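Long-range contact in translation initiation factor eIF-2B (Pyrococcus horikoshii, PDB 1VB5), which probably takes part in exchanging GDP for GTP on initiation factor 2 as a regulatory subunit of archaeal initiation factor 2B: residues B[233-238]-B[249-254]. Numbering follows the deposited sequence.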
loop_
_atom_site.group_PDB
_atom_site.type_symbol
_atom_site.label_atom_id
_atom_site.label_comp_id
_atom_site.label_asym_id
_atom_site.label_seq_id
_atom_site.Cartn_x
_atom_site.Cartn_y
_atom_site.Cartn_z
ATOM N N MET B 233 12.707 15.425 7.243
ATOM C CA MET B 233 11.381 15.773 7.752
ATOM C C MET B 233 10.358 15.261 6.741
ATOM O O MET B 233 10.387 15.657 5.573
ATOM C CB MET B 233 11.223 17.293 7.872
ATOM C CG MET B 233 12.001 17.952 8.999
ATOM S SD MET B 233 11.898 19.772 8.911
ATOM C CE MET B 233 10.257 20.081 9.617
ATOM N N LEU B 234 9.461 14.381 7.179
ATOM C CA LEU B 234 8.433 13.837 6.293
ATOM C C LEU B 234 7.121 14.580 6.537
ATOM O O LEU B 234 6.493 14.430 7.589
ATOM C CB LEU B 234 8.255 12.339 6.550
ATOM C CG LEU B 234 9.530 11.498 6.405
ATOM C CD1 LEU B 234 9.240 10.052 6.781
ATOM C CD2 LEU B 234 10.055 11.594 4.978
ATOM N N MET B 235 6.720 15.384 5.554
ATOM C CA MET B 235 5.505 16.191 5.641
ATOM C C MET B 235 4.226 15.364 5.789
ATOM O O MET B 235 4.111 14.262 5.249
ATOM C CB MET B 235 5.405 17.108 4.412
ATOM C CG MET B 235 4.297 18.151 4.490
ATOM S SD MET B 235 4.348 19.355 3.132
ATOM C CE MET B 235 3.236 18.598 1.934
ATOM N N GLU B 236 3.263 15.918 6.519
ATOM C CA GLU B 236 1.992 15.247 6.765
ATOM C C GLU B 236 0.811 16.211 6.578
ATOM O O GLU B 236 0.939 17.411 6.827
ATOM C CB GLU B 236 1.987 14.698 8.195
ATOM C CG GLU B 236 0.885 13.701 8.482
ATOM C CD GLU B 236 0.838 13.268 9.942
ATOM O OE1 GLU B 236 1.913 13.154 10.573
ATOM O OE2 GLU B 236 -0.281 13.030 10.448
ATOM N N ARG B 237 -0.325 15.682 6.127
ATOM C CA ARG B 237 -1.543 16.476 5.938
ATOM C C ARG B 237 -2.666 15.774 6.694
ATOM O O ARG B 237 -2.619 14.562 6.894
ATOM C CB ARG B 237 -1.974 16.544 4.467
ATOM C CG ARG B 237 -1.037 17.215 3.485
ATOM C CD ARG B 237 -1.703 17.205 2.104
ATOM N NE ARG B 237 -0.763 16.999 1.006
ATOM C CZ ARG B 237 -0.002 17.951 0.477
ATOM N NH1 ARG B 237 -0.069 19.195 0.939
ATOM N NH2 ARG B 237 0.832 17.656 -0.516
ATOM N N ASP B 238 -3.682 16.530 7.094
ATOM C CA ASP B 238 -4.822 15.951 7.797
ATOM C C ASP B 238 -5.649 15.107 6.832
ATOM O O ASP B 238 -5.793 15.452 5.657
ATOM C CB ASP B 238 -5.693 17.059 8.390
ATOM C CG ASP B 238 -5.114 17.635 9.664
ATOM O OD1 ASP B 238 -3.872 17.712 9.771
ATOM O OD2 ASP B 238 -5.900 18.019 10.558
ATOM N N VAL B 249 1.220 10.459 6.670
ATOM C CA VAL B 249 2.595 10.890 6.433
ATOM C C VAL B 249 2.773 10.661 4.939
ATOM O O VAL B 249 2.763 9.518 4.468
ATOM C CB VAL B 249 3.607 10.025 7.231
ATOM C CG1 VAL B 249 5.037 10.490 6.957
ATOM C CG2 VAL B 249 3.305 10.119 8.726
ATOM N N LEU B 250 2.930 11.750 4.197
ATOM C CA LEU B 250 3.037 11.685 2.744
ATOM C C LEU B 250 4.326 11.161 2.131
ATOM O O LEU B 250 4.315 10.685 0.997
ATOM C CB LEU B 250 2.728 13.063 2.155
ATOM C CG LEU B 250 1.297 13.564 2.373
ATOM C CD1 LEU B 250 1.266 15.070 2.248
ATOM C CD2 LEU B 250 0.353 12.904 1.370
ATOM N N PHE B 251 5.436 11.236 2.856
ATOM C CA PHE B 251 6.687 10.767 2.284
ATOM C C PHE B 251 7.429 9.745 3.120
ATOM O O PHE B 251 7.293 9.691 4.343
ATOM C CB PHE B 251 7.605 11.954 1.975
ATOM C CG PHE B 251 6.934 13.037 1.181
ATOM C CD1 PHE B 251 6.265 14.071 1.821
ATOM C CD2 PHE B 251 6.940 13.003 -0.206
ATOM C CE1 PHE B 251 5.606 15.064 1.086
ATOM C CE2 PHE B 251 6.286 13.986 -0.949
ATOM C CZ PHE B 251 5.618 15.017 -0.301
ATOM N N ASP B 252 8.218 8.931 2.431
ATOM C CA ASP B 252 8.991 7.889 3.070
ATOM C C ASP B 252 10.438 7.932 2.637
ATOM O O ASP B 252 10.834 8.769 1.828
ATOM C CB ASP B 252 8.419 6.524 2.710
ATOM C CG ASP B 252 8.796 6.068 1.284
ATOM O OD1 ASP B 252 8.461 6.754 0.301
ATOM O OD2 ASP B 252 9.425 5.000 1.151
ATOM N N VAL B 253 11.211 6.991 3.170
ATOM C CA VAL B 253 12.629 6.886 2.875
ATOM C C VAL B 253 13.032 5.483 2.419
ATOM O O VAL B 253 12.731 4.488 3.083
ATOM C CB VAL B 253 13.458 7.250 4.117
ATOM C CG1 VAL B 253 14.943 7.245 3.773
ATOM C CG2 VAL B 253 13.033 8.608 4.639
ATOM N N THR B 254 13.715 5.408 1.279
ATOM C CA THR B 254 14.188 4.133 0.763
ATOM C C THR B 254 15.717 4.059 0.806
ATOM O O THR B 254 16.410 4.905 0.230
ATOM C CB THR B 254 13.741 3.899 -0.696
ATOM O OG1 THR B 254 12.309 3.871 -0.769
ATOM C CG2 THR B 254 14.294 2.576 -1.207
#
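Val249 divides its two methyls between two residues of 233-238: CG1, anti to the backbone N (chi1 180°), lies 3.7 Å from Leu234 CB, while CG2 touches the Glu236 carboxylate. Glu236 CG lies against Val249 N, and the extended chain crosses the Val249 side chain on its way to Arg247, with which OE1 forms a salt bridge. Next, Leu250 N donates the one hydrogen bond between the segments, to Met235 O (3.0 Å), at 149° on the hydrogen. With Glu236 opposite Val249 it makes a single antiparallel bridge, not a continuous ladder. Leu250 CD1 packs obliquely against the Arg237 guanidinium, the two side chains crossing at about a right angle, while Met235 runs beside Leu250 in the same direction. The bend at chi3 of Met235 (93°) brings its CE 4.1 Å from Leu250 CD1 and over one face of the guanidinium, offset toward the rim. At Phe251 the ring presents its edge to Met235, Phe251 CE1 lying 3.9 Å from Met235 CB. Leu234 covers the Phe251 backbone carbonyl, its CD2 also reaching Phe251 CB at 3.9 Å and, further along, Val253 CG2 at 4.2 Å. Cutting Leu234 back to an alanine would probably take the methyls off Phe251 O and away from Val253 CG2, leaving only CB near Val249 CG1 and Phe251 O. The bridge thus closes the base of the excursion that carries the 240-241/244-245 hairpin. Strand 251-254 pairs on through Asp252 and Thr254 with strand 194-197; helix 200-209 packs against Asp252 and Thr254, and Leu173 of the second subunit against Leu234 and Asp252.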